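Local coordinates for galectin (Danio rerio, PDB 6E20), which binds galactoside-containing glycans as a galectin and probably takes part in innate immunity, with a modelled interaction with the envelope glycoprotein of a fish virus, at residues Ile32-Ser37 / Glu115-Met120; Thr20-Pro25 / Glu125-Gly130; His72-Phe77 / Ser104-Pro109. One frame throughout, in Å; residues are numbered along the deposited sequence.

Interaction 1: residues Ile32-Ser37 / Glu115-Met120; sequences INIGHS and EKYKYM
Tyr-119 spreads its ring over the backbone of Ser-37, at the end of an antiparallel strand pair in one sheet of the galectin beta-sandwich. CG stands anti to the backbone N (chi1 177°), which brings one ring face under Ser-37 C, 3.6 Å above the plane and over the ring centre. The two strands are held by Gly-35 and Tyr-119, a hydrogen-bonded pair: Gly-35 N donates to Tyr-119 O at 3.0 Å, nearly straight, whereas the bond from Tyr-119 N to Gly-35 O, at 3.2 Å, is more bent. On the opposite face of the sheet Ile-34 sits beside Met-120 and turns toward Leu-17 of the other sheet. The chain corners at Gly-35 and His-36, and the imidazole swings back to the second strand. There it meets the Tyr-117 ring obliquely, the planes 46° apart, and Tyr-117 CD1 lies over one imidazole face. Each ring has an outer tether, His-36 NE2 to Ser-114 OG and Tyr-117 OH to Asn-110 ND2. A water in the imidazole plane completes the join, 2.8 Å from His-36 ND1 and accepting from Lys-118 N at 2.8 Å.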
loop_
_atom_site.group_PDB
_atom_site.type_symbol
_atom_site.label_atom_id
_atom_site.label_comp_id
_atom_site.label_asym_id
_atom_site.label_seq_id
_atom_site.Cartn_x
_atom_site.Cartn_y
_atom_site.Cartn_z
ATOM N N ILE B 32 3.533 3.014 12.838
ATOM C CA ILE B 32 3.508 3.616 11.483
ATOM C C ILE B 32 4.709 4.542 11.419
ATOM O O ILE B 32 4.840 5.415 12.300
ATOM C CB ILE B 32 2.200 4.392 11.233
ATOM C CG1 ILE B 32 0.958 3.503 11.394
ATOM C CG2 ILE B 32 2.259 5.045 9.876
ATOM C CD1 ILE B 32 -0.180 4.171 12.131
ATOM N N ASN B 33 5.573 4.295 10.449
ATOM C CA ASN B 33 6.817 5.063 10.211
ATOM C C ASN B 33 6.653 5.721 8.854
ATOM O O ASN B 33 6.513 4.975 7.865
ATOM C CB ASN B 33 8.036 4.143 10.293
ATOM C CG ASN B 33 8.197 3.544 11.672
ATOM O OD1 ASN B 33 8.014 2.336 11.894
ATOM N ND2 ASN B 33 8.531 4.387 12.619
ATOM N N ILE B 34 6.630 7.057 8.820
ATOM C CA ILE B 34 6.623 7.831 7.554
ATOM C C ILE B 34 7.931 8.635 7.476
ATOM O O ILE B 34 8.294 9.348 8.463
ATOM C CB ILE B 34 5.373 8.716 7.462
ATOM C CG1 ILE B 34 4.074 7.916 7.630
ATOM C CG2 ILE B 34 5.382 9.511 6.162
ATOM C CD1 ILE B 34 2.849 8.800 7.855
ATOM N N GLY B 35 8.654 8.516 6.364
ATOM C CA GLY B 35 9.931 9.248 6.239
ATOM C C GLY B 35 10.582 9.027 4.898
ATOM O O GLY B 35 9.853 8.886 3.913
ATOM N N HIS B 36 11.910 9.067 4.869
ATOM C CA HIS B 36 12.737 8.913 3.649
ATOM C C HIS B 36 13.354 7.512 3.590
ATOM O O HIS B 36 13.607 7.044 2.502
ATOM C CB HIS B 36 13.797 10.028 3.598
ATOM C CG HIS B 36 13.210 11.391 3.451
ATOM N ND1 HIS B 36 12.352 11.722 2.420
ATOM C CD2 HIS B 36 13.349 12.512 4.194
ATOM C CE1 HIS B 36 11.993 12.988 2.531
ATOM N NE2 HIS B 36 12.577 13.484 3.621
ATOM N N SER B 37 13.610 6.866 4.723
ATOM C CA SER B 37 14.415 5.619 4.797
ATOM C C SER B 37 14.333 5.065 6.209
ATOM O O SER B 37 13.900 5.769 7.109
ATOM C CB SER B 37 15.859 5.902 4.457
ATOM O OG SER B 37 16.517 6.443 5.595
ATOM N N GLU B 115 8.315 18.138 2.215
ATOM C CA GLU B 115 6.943 18.204 1.652
ATOM C C GLU B 115 6.580 16.889 0.947
ATOM O O GLU B 115 5.430 16.787 0.495
ATOM C CB GLU B 115 6.834 19.386 0.684
ATOM C CG GLU B 115 6.775 20.722 1.412
ATOM C CD GLU B 115 6.974 21.945 0.537
ATOM O OE1 GLU B 115 6.057 22.247 -0.240
ATOM O OE2 GLU B 115 8.057 22.568 0.625
ATOM N N LYS B 116 7.497 15.919 0.877
ATOM C CA LYS B 116 7.224 14.607 0.237
ATOM C C LYS B 116 8.009 13.496 0.930
ATOM O O LYS B 116 9.208 13.655 1.100
ATOM C CB LYS B 116 7.598 14.673 -1.244
ATOM C CG LYS B 116 7.124 13.500 -2.092
ATOM C CD LYS B 116 7.354 13.720 -3.576
ATOM C CE LYS B 116 8.824 13.723 -3.956
ATOM N NZ LYS B 116 9.021 14.243 -5.328
ATOM N N TYR B 117 7.329 12.388 1.240
ATOM C CA TYR B 117 7.887 11.172 1.887
ATOM C C TYR B 117 7.520 9.938 1.048
ATOM O O TYR B 117 6.344 9.755 0.742
ATOM C CB TYR B 117 7.361 11.103 3.324
ATOM C CG TYR B 117 7.871 12.228 4.190
ATOM C CD1 TYR B 117 9.227 12.349 4.425
ATOM C CD2 TYR B 117 7.024 13.177 4.742
ATOM C CE1 TYR B 117 9.736 13.361 5.211
ATOM C CE2 TYR B 117 7.517 14.199 5.546
ATOM C CZ TYR B 117 8.882 14.296 5.772
ATOM O OH TYR B 117 9.427 15.303 6.521
ATOM N N LYS B 118 8.516 9.128 0.681
ATOM C CA LYS B 118 8.364 7.964 -0.234
ATOM C C LYS B 118 8.732 6.656 0.496
ATOM O O LYS B 118 8.792 5.587 -0.179
ATOM C CB LYS B 118 9.185 8.230 -1.496
ATOM C CG LYS B 118 8.634 9.383 -2.330
ATOM C CD LYS B 118 9.558 9.895 -3.420
ATOM C CE LYS B 118 10.223 8.802 -4.223
ATOM N NZ LYS B 118 10.950 9.365 -5.387
ATOM N N TYR B 119 8.885 6.714 1.820
ATOM C CA TYR B 119 9.162 5.537 2.680
ATOM C C TYR B 119 8.049 5.378 3.728
ATOM O O TYR B 119 7.795 6.304 4.508
ATOM C CB TYR B 119 10.565 5.679 3.274
ATOM C CG TYR B 119 10.926 4.569 4.216
ATOM C CD1 TYR B 119 11.499 3.390 3.778
ATOM C CD2 TYR B 119 10.627 4.688 5.554
ATOM C CE1 TYR B 119 11.797 2.367 4.664
ATOM C CE2 TYR B 119 10.926 3.682 6.449
ATOM C CZ TYR B 119 11.511 2.517 6.004
ATOM O OH TYR B 119 11.785 1.562 6.940
ATOM N N MET B 120 7.357 4.236 3.737
ATOM C CA MET B 120 6.361 3.901 4.797
ATOM C C MET B 120 6.650 2.484 5.306
ATOM O O MET B 120 6.833 1.552 4.505
ATOM C CB MET B 120 4.909 3.985 4.318
ATOM C CG MET B 120 4.457 5.386 4.004
ATOM S SD MET B 120 2.682 5.464 3.635
ATOM C CE MET B 120 2.641 4.923 1.928
HETATM O O HOH W 1 11.124 10.138 0.490
#

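Interaction 2: residues Thr20-Pro25 / Glu125-Gly130; sequences TGVPKP and EVRIQG
Thr-20 O is gripped by two backbone donors, Gln-129 N at 2.8 Å and Gly-130 N at 2.9 Å, which approach from the same face of its carbonyl plane. Two consecutive residues facing one make a classic beta bulge, and the antiparallel register slips by one between Thr-20 and Gly-21. Thr-20 N answers with a bond to Gly-130 O. Beyond the bulge, Val-22 and Arg-127 form a regular hydrogen-bonded pair: Val-22 N donates to Arg-127 O, and Arg-127 N points almost straight at Val-22 O (2.9 Å, 177°). Lys-24 N extends the pairing to Glu-125 O.

Arg-127 has the most surface buried of any residue here. Its CG lies between the backbone N and carbonyl carbon (chi1 50°), and this turn, with a chain extended from CG to NE, lays the side chain over Val-22. Val-22 CG1 comes over one face of the guanidinium, 3.3 Å from Arg-127 NH2, while Lys-24 CA lies at its edge, 3.5 Å from Arg-127 NH1. A salt bridge from NH2 to Asp-82 fixes the far end.

Strand 16-23 is flanked on its other side by strand 85-91, so 126-133 is the edge strand within this chain. Gly-130 pairs antiparallel with a strand of the second subunit, and the sheet thereby runs on across the dimer interface.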
loop_
_atom_site.group_PDB
_atom_site.type_symbol
_atom_site.label_atom_id
_atom_site.label_comp_id
_atom_site.label_asym_id
_atom_site.label_seq_id
_atom_site.Cartn_x
_atom_site.Cartn_y
_atom_site.Cartn_z
ATOM N N THR B 20 -5.893 1.443 6.951
ATOM C CA THR B 20 -6.850 0.447 7.492
ATOM C C THR B 20 -6.051 -0.758 7.974
ATOM O O THR B 20 -5.237 -1.290 7.208
ATOM C CB THR B 20 -7.891 0.012 6.458
ATOM O OG1 THR B 20 -8.256 1.207 5.772
ATOM C CG2 THR B 20 -9.101 -0.636 7.092
ATOM N N GLY B 21 -6.299 -1.157 9.207
ATOM C CA GLY B 21 -5.544 -2.218 9.873
ATOM C C GLY B 21 -6.319 -2.815 11.013
ATOM O O GLY B 21 -7.383 -2.284 11.376
ATOM N N VAL B 22 -5.787 -3.914 11.535
ATOM C CA VAL B 22 -6.300 -4.617 12.742
ATOM C C VAL B 22 -5.088 -4.984 13.577
ATOM O O VAL B 22 -4.197 -5.679 13.074
ATOM C CB VAL B 22 -7.081 -5.877 12.351
ATOM C CG1 VAL B 22 -7.727 -6.529 13.562
ATOM C CG2 VAL B 22 -8.095 -5.604 11.253
ATOM N N PRO B 23 -5.001 -4.525 14.846
ATOM C CA PRO B 23 -3.918 -4.961 15.709
ATOM C C PRO B 23 -4.075 -6.483 15.840
ATOM O O PRO B 23 -5.192 -6.933 15.898
ATOM C CB PRO B 23 -4.123 -4.207 17.029
ATOM C CG PRO B 23 -5.138 -3.126 16.715
ATOM C CD PRO B 23 -5.938 -3.625 15.533
ATOM N N LYS B 24 -2.968 -7.215 15.842
ATOM C CA LYS B 24 -2.978 -8.679 16.104
ATOM C C LYS B 24 -3.677 -8.933 17.434
ATOM O O LYS B 24 -3.640 -8.094 18.333
ATOM C CB LYS B 24 -1.573 -9.277 16.154
ATOM C CG LYS B 24 -0.701 -9.028 14.940
ATOM C CD LYS B 24 -1.091 -9.797 13.726
ATOM C CE LYS B 24 -0.159 -9.575 12.551
ATOM N NZ LYS B 24 1.135 -10.274 12.721
ATOM N N PRO B 25 -4.328 -10.102 17.612
ATOM C CA PRO B 25 -5.027 -10.395 18.864
ATOM C C PRO B 25 -4.145 -10.255 20.113
ATOM O O PRO B 25 -4.657 -9.946 21.146
ATOM C CB PRO B 25 -5.514 -11.849 18.697
ATOM C CG PRO B 25 -5.569 -12.059 17.196
ATOM C CD PRO B 25 -4.485 -11.169 16.611
ATOM N N GLU B 125 2.920 -5.715 15.936
ATOM C CA GLU B 125 1.833 -6.717 15.932
ATOM C C GLU B 125 0.562 -6.061 15.376
ATOM O O GLU B 125 -0.405 -5.835 16.135
ATOM C CB GLU B 125 1.745 -7.281 17.350
ATOM C CG GLU B 125 3.057 -7.923 17.828
ATOM C CD GLU B 125 3.416 -7.788 19.312
ATOM O OE1 GLU B 125 3.201 -6.702 19.914
ATOM O OE2 GLU B 125 3.931 -8.788 19.881
ATOM N N VAL B 126 0.547 -5.820 14.063
ATOM C CA VAL B 126 -0.608 -5.238 13.317
ATOM C C VAL B 126 -0.639 -5.825 11.914
ATOM O O VAL B 126 0.426 -6.064 11.363
ATOM C CB VAL B 126 -0.515 -3.707 13.275
ATOM C CG1 VAL B 126 0.681 -3.231 12.475
ATOM C CG2 VAL B 126 -1.798 -3.064 12.783
ATOM N N ARG B 127 -1.831 -6.020 11.354
ATOM C CA ARG B 127 -1.998 -6.374 9.923
ATOM C C ARG B 127 -2.521 -5.132 9.206
ATOM O O ARG B 127 -3.489 -4.505 9.692
ATOM C CB ARG B 127 -2.842 -7.637 9.717
ATOM C CG ARG B 127 -4.173 -7.701 10.452
ATOM C CD ARG B 127 -4.747 -9.111 10.338
ATOM N NE ARG B 127 -5.914 -9.383 11.174
ATOM C CZ ARG B 127 -5.907 -9.460 12.511
ATOM N NH1 ARG B 127 -4.794 -9.261 13.195
ATOM N NH2 ARG B 127 -7.023 -9.719 13.171
ATOM N N ILE B 128 -1.860 -4.775 8.113
ATOM C CA ILE B 128 -2.251 -3.606 7.284
ATOM C C ILE B 128 -3.086 -4.115 6.115
ATOM O O ILE B 128 -2.569 -4.890 5.294
ATOM C CB ILE B 128 -1.005 -2.811 6.848
ATOM C CG1 ILE B 128 -0.191 -2.350 8.058
ATOM C CG2 ILE B 128 -1.428 -1.657 5.954
ATOM C CD1 ILE B 128 -0.957 -1.447 9.010
ATOM N N GLN B 129 -4.341 -3.685 6.063
ATOM C CA GLN B 129 -5.340 -4.109 5.064
ATOM C C GLN B 129 -5.521 -3.019 4.006
ATOM O O GLN B 129 -6.056 -3.366 2.938
ATOM C CB GLN B 129 -6.680 -4.382 5.745
ATOM C CG GLN B 129 -6.588 -5.406 6.870
ATOM C CD GLN B 129 -7.946 -5.686 7.474
ATOM O OE1 GLN B 129 -8.742 -4.776 7.747
ATOM N NE2 GLN B 129 -8.219 -6.964 7.695
ATOM N N GLY B 130 -5.178 -1.755 4.307
ATOM C CA GLY B 130 -5.397 -0.650 3.356
ATOM C C GLY B 130 -4.434 0.496 3.552
ATOM O O GLY B 130 -4.221 0.914 4.701
#

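Interaction 3: residues His72-Phe77 / Ser104-Pro109; sequences HRDDNF and SEIHFP. With NDG (2-acetamido-2-deoxy-alpha-D-glucopyranose), chain D.
His-72 and Phe-108 meet between the two sheets of the galectin jelly-roll beta-sandwich, Phe-108 buried and His-72 partly exposed, where strand 72-74 of one sheet lies over strand 105-109 of the other. The axes of these short strands run antiparallel (176°) at 8.8 Å, so the contact is sheet-on-sheet packing made by side chains and a water. Phe-108 turns its edge to one face of the imidazole, the planes inclined at 71°, with Phe-108 CD1 3.8 Å from His-72 CG. Pro-109 and His-72 reach toward each other, Pro-109 CD lying 3.6 Å from His-72 CE1 and oblique to the ring.

Two residues on, Asp-74 also points across the gap. Its CG is anti to the backbone N (chi1 -160°), and OD2 approaches Ile-106 CG1 at 3.9 Å. A water ties this carboxylate to the opposing strand, donating to Asp-74 OD2 at 2.5 Å and to Glu-105 O at 2.9 Å. The other oxygen, OD1, accepts from Asn-76 N at 2.7 Å from above the carboxylate plane. That bond makes an Asx turn, which holds the carboxylate in place as the chain leaves the strand.

Behind this layer the backbones are fixed by their own sheets: His-72 pairs with Cys-60 and Asp-74 with Ile-58, while Ile-106 pairs with Val-98 and Phe-108 with Phe-96. Between His-72 and Asp-74, Arg-73 faces away from the second strand, into the glycan pocket. Its guanidinium is braced by salt bridges to Asp-54 and Glu-71, and Glu-71 and Arg-48 also hydrogen-bond the sugar. The acetamido methyl C8 of the N-acetylglucosamine lies over one guanidinium face of Arg-73, offset toward its rim.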
loop_
_atom_site.group_PDB
_atom_site.type_symbol
_atom_site.label_atom_id
_atom_site.label_comp_id
_atom_site.label_asym_id
_atom_site.label_seq_id
_atom_site.Cartn_x
_atom_site.Cartn_y
_atom_site.Cartn_z
ATOM N N HIS B 72 6.198 12.837 21.978
ATOM C CA HIS B 72 4.824 13.336 22.250
ATOM C C HIS B 72 3.970 12.132 22.673
ATOM O O HIS B 72 4.054 11.059 22.003
ATOM C CB HIS B 72 4.233 14.040 21.021
ATOM C CG HIS B 72 4.915 15.328 20.697
ATOM N ND1 HIS B 72 4.207 16.499 20.452
ATOM C CD2 HIS B 72 6.229 15.646 20.621
ATOM C CE1 HIS B 72 5.062 17.478 20.193
ATOM N NE2 HIS B 72 6.319 16.981 20.298
ATOM N N ARG B 73 3.211 12.283 23.747
ATOM C CA ARG B 73 2.425 11.178 24.345
ATOM C C ARG B 73 0.960 11.603 24.405
ATOM O O ARG B 73 0.678 12.751 24.798
ATOM C CB ARG B 73 3.009 10.790 25.706
ATOM C CG ARG B 73 4.393 10.172 25.578
ATOM C CD ARG B 73 5.369 10.388 26.731
ATOM N NE ARG B 73 6.376 9.352 26.586
ATOM C CZ ARG B 73 6.138 8.094 26.877
ATOM N NH1 ARG B 73 4.973 7.761 27.405
ATOM N NH2 ARG B 73 7.054 7.170 26.654
ATOM N N ASP B 74 0.084 10.717 23.952
ATOM C CA ASP B 74 -1.378 10.916 24.020
ATOM C C ASP B 74 -2.013 9.726 24.737
ATOM O O ASP B 74 -1.711 8.591 24.381
ATOM C CB ASP B 74 -1.988 11.132 22.641
ATOM C CG ASP B 74 -3.331 11.814 22.790
ATOM O OD1 ASP B 74 -3.973 11.577 23.826
ATOM O OD2 ASP B 74 -3.690 12.591 21.911
ATOM N N ASP B 75 -2.896 10.037 25.684
ATOM C CA ASP B 75 -3.664 9.098 26.528
ATOM C C ASP B 75 -4.917 8.655 25.756
ATOM O O ASP B 75 -5.545 7.661 26.137
ATOM C CB ASP B 75 -3.936 9.782 27.872
ATOM C CG ASP B 75 -4.355 8.847 28.993
ATOM O OD1 ASP B 75 -3.540 7.980 29.374
ATOM O OD2 ASP B 75 -5.501 8.994 29.482
ATOM N N ASN B 76 -5.278 9.354 24.687
ATOM C CA ASN B 76 -6.412 8.965 23.808
ATOM C C ASN B 76 -6.040 7.682 23.050
ATOM O O ASN B 76 -5.052 7.701 22.329
ATOM C CB ASN B 76 -6.748 10.121 22.873
ATOM C CG ASN B 76 -7.888 9.805 21.938
ATOM O OD1 ASN B 76 -8.660 8.876 22.178
ATOM N ND2 ASN B 76 -8.002 10.584 20.876
ATOM N N PHE B 77 -6.765 6.585 23.252
ATOM C CA PHE B 77 -6.368 5.234 22.779
ATOM C C PHE B 77 -7.581 4.446 22.309
ATOM O O PHE B 77 -8.005 3.516 22.985
ATOM C CB PHE B 77 -5.645 4.441 23.867
ATOM C CG PHE B 77 -4.783 3.317 23.351
ATOM C CD1 PHE B 77 -3.515 3.569 22.828
ATOM C CD2 PHE B 77 -5.202 1.995 23.450
ATOM C CE1 PHE B 77 -2.720 2.524 22.370
ATOM C CE2 PHE B 77 -4.407 0.959 22.983
ATOM C CZ PHE B 77 -3.164 1.221 22.453
ATOM N N SER B 104 -11.035 11.861 17.150
ATOM C CA SER B 104 -10.050 12.669 17.913
ATOM C C SER B 104 -8.783 12.859 17.070
ATOM O O SER B 104 -8.633 12.146 16.059
ATOM C CB SER B 104 -9.744 12.029 19.218
ATOM O OG SER B 104 -9.192 10.745 18.997
ATOM N N GLU B 105 -7.919 13.802 17.453
ATOM C CA GLU B 105 -6.752 14.236 16.629
ATOM C C GLU B 105 -5.469 14.257 17.452
ATOM O O GLU B 105 -5.546 14.547 18.663
ATOM C CB GLU B 105 -6.925 15.652 16.083
ATOM C CG GLU B 105 -7.981 15.749 15.020
ATOM C CD GLU B 105 -8.243 17.163 14.545
ATOM O OE1 GLU B 105 -7.600 18.115 15.066
ATOM O OE2 GLU B 105 -9.052 17.298 13.637
ATOM N N ILE B 106 -4.338 14.040 16.780
ATOM C CA ILE B 106 -2.962 14.192 17.324
ATOM C C ILE B 106 -2.247 15.177 16.407
ATOM O O ILE B 106 -2.326 14.984 15.177
ATOM C CB ILE B 106 -2.201 12.851 17.356
ATOM C CG1 ILE B 106 -2.936 11.793 18.168
ATOM C CG2 ILE B 106 -0.773 13.047 17.856
ATOM C CD1 ILE B 106 -2.333 10.403 18.065
ATOM N N HIS B 107 -1.563 16.165 16.981
ATOM C CA HIS B 107 -0.729 17.146 16.250
ATOM C C HIS B 107 0.707 16.770 16.566
ATOM O O HIS B 107 1.019 16.711 17.740
ATOM C CB HIS B 107 -1.050 18.580 16.695
ATOM C CG HIS B 107 -2.419 19.032 16.317
ATOM N ND1 HIS B 107 -3.567 18.520 16.910
ATOM C CD2 HIS B 107 -2.838 19.928 15.396
ATOM C CE1 HIS B 107 -4.631 19.080 16.361
ATOM N NE2 HIS B 107 -4.210 19.949 15.419
ATOM N N PHE B 108 1.520 16.444 15.569
ATOM C CA PHE B 108 2.958 16.132 15.768
ATOM C C PHE B 108 3.760 16.960 14.772
ATOM O O PHE B 108 3.447 16.940 13.587
ATOM C CB PHE B 108 3.227 14.631 15.625
ATOM C CG PHE B 108 4.684 14.292 15.845
ATOM C CD1 PHE B 108 5.178 14.089 17.119
ATOM C CD2 PHE B 108 5.571 14.269 14.788
ATOM C CE1 PHE B 108 6.530 13.848 17.321
ATOM C CE2 PHE B 108 6.918 14.005 14.995
ATOM C CZ PHE B 108 7.396 13.801 16.256
ATOM N N PRO B 109 4.781 17.729 15.204
ATOM C CA PRO B 109 5.537 18.545 14.270
ATOM C C PRO B 109 6.270 17.718 13.213
ATOM O O PRO B 109 6.857 16.670 13.501
ATOM C CB PRO B 109 6.511 19.321 15.164
ATOM C CG PRO B 109 6.689 18.416 16.350
ATOM C CD PRO B 109 5.301 17.843 16.572
HETATM C C1 NDG D . 12.193 5.627 27.341
HETATM C C2 NDG D . 10.757 5.784 26.731
HETATM C C3 NDG D . 10.441 4.789 25.664
HETATM C C4 NDG D . 11.601 4.632 24.693
HETATM C C5 NDG D . 12.834 4.192 25.484
HETATM C C6 NDG D . 14.042 3.864 24.583
HETATM C C7 NDG D . 9.422 6.679 28.382
HETATM C C8 NDG D . 8.472 7.454 29.263
HETATM O O5 NDG D . 13.197 5.231 26.399
HETATM O O3 NDG D . 9.257 5.323 25.081
HETATM O O4 NDG D . 11.195 3.598 23.812
HETATM O O6 NDG D . 14.314 4.995 23.737
HETATM O O7 NDG D . 10.473 6.882 28.194
HETATM N N2 NDG D . 9.520 5.679 27.561
HETATM O O1 NDG D . 12.186 4.723 28.427
HETATM O O HOH W 2 -5.891 12.471 20.709
#

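In the fold
Along the chain the six segments close like brackets: 20-25 pairs with 125-130, inside them 32-37 with 115-120, and innermost 72-77 with 104-109. Their centres lie about 19 to 20 Å apart and no two contacts touch. Interaction 1 joins neighbouring strands 30-34 and 116-124 of the sheet that bears the glycan pocket. Interaction 2 joins strands 16-23 and 126-133 of the five-stranded sheet, at the edge that meets the second subunit. Interaction 3 spans the two sheets, with strand 72-74 on the pocket sheet and 105-109 on the other. Interactions 1 and 2 thus each lie within one sheet, whereas interaction 3 packs the sheets together beneath a pocket residue.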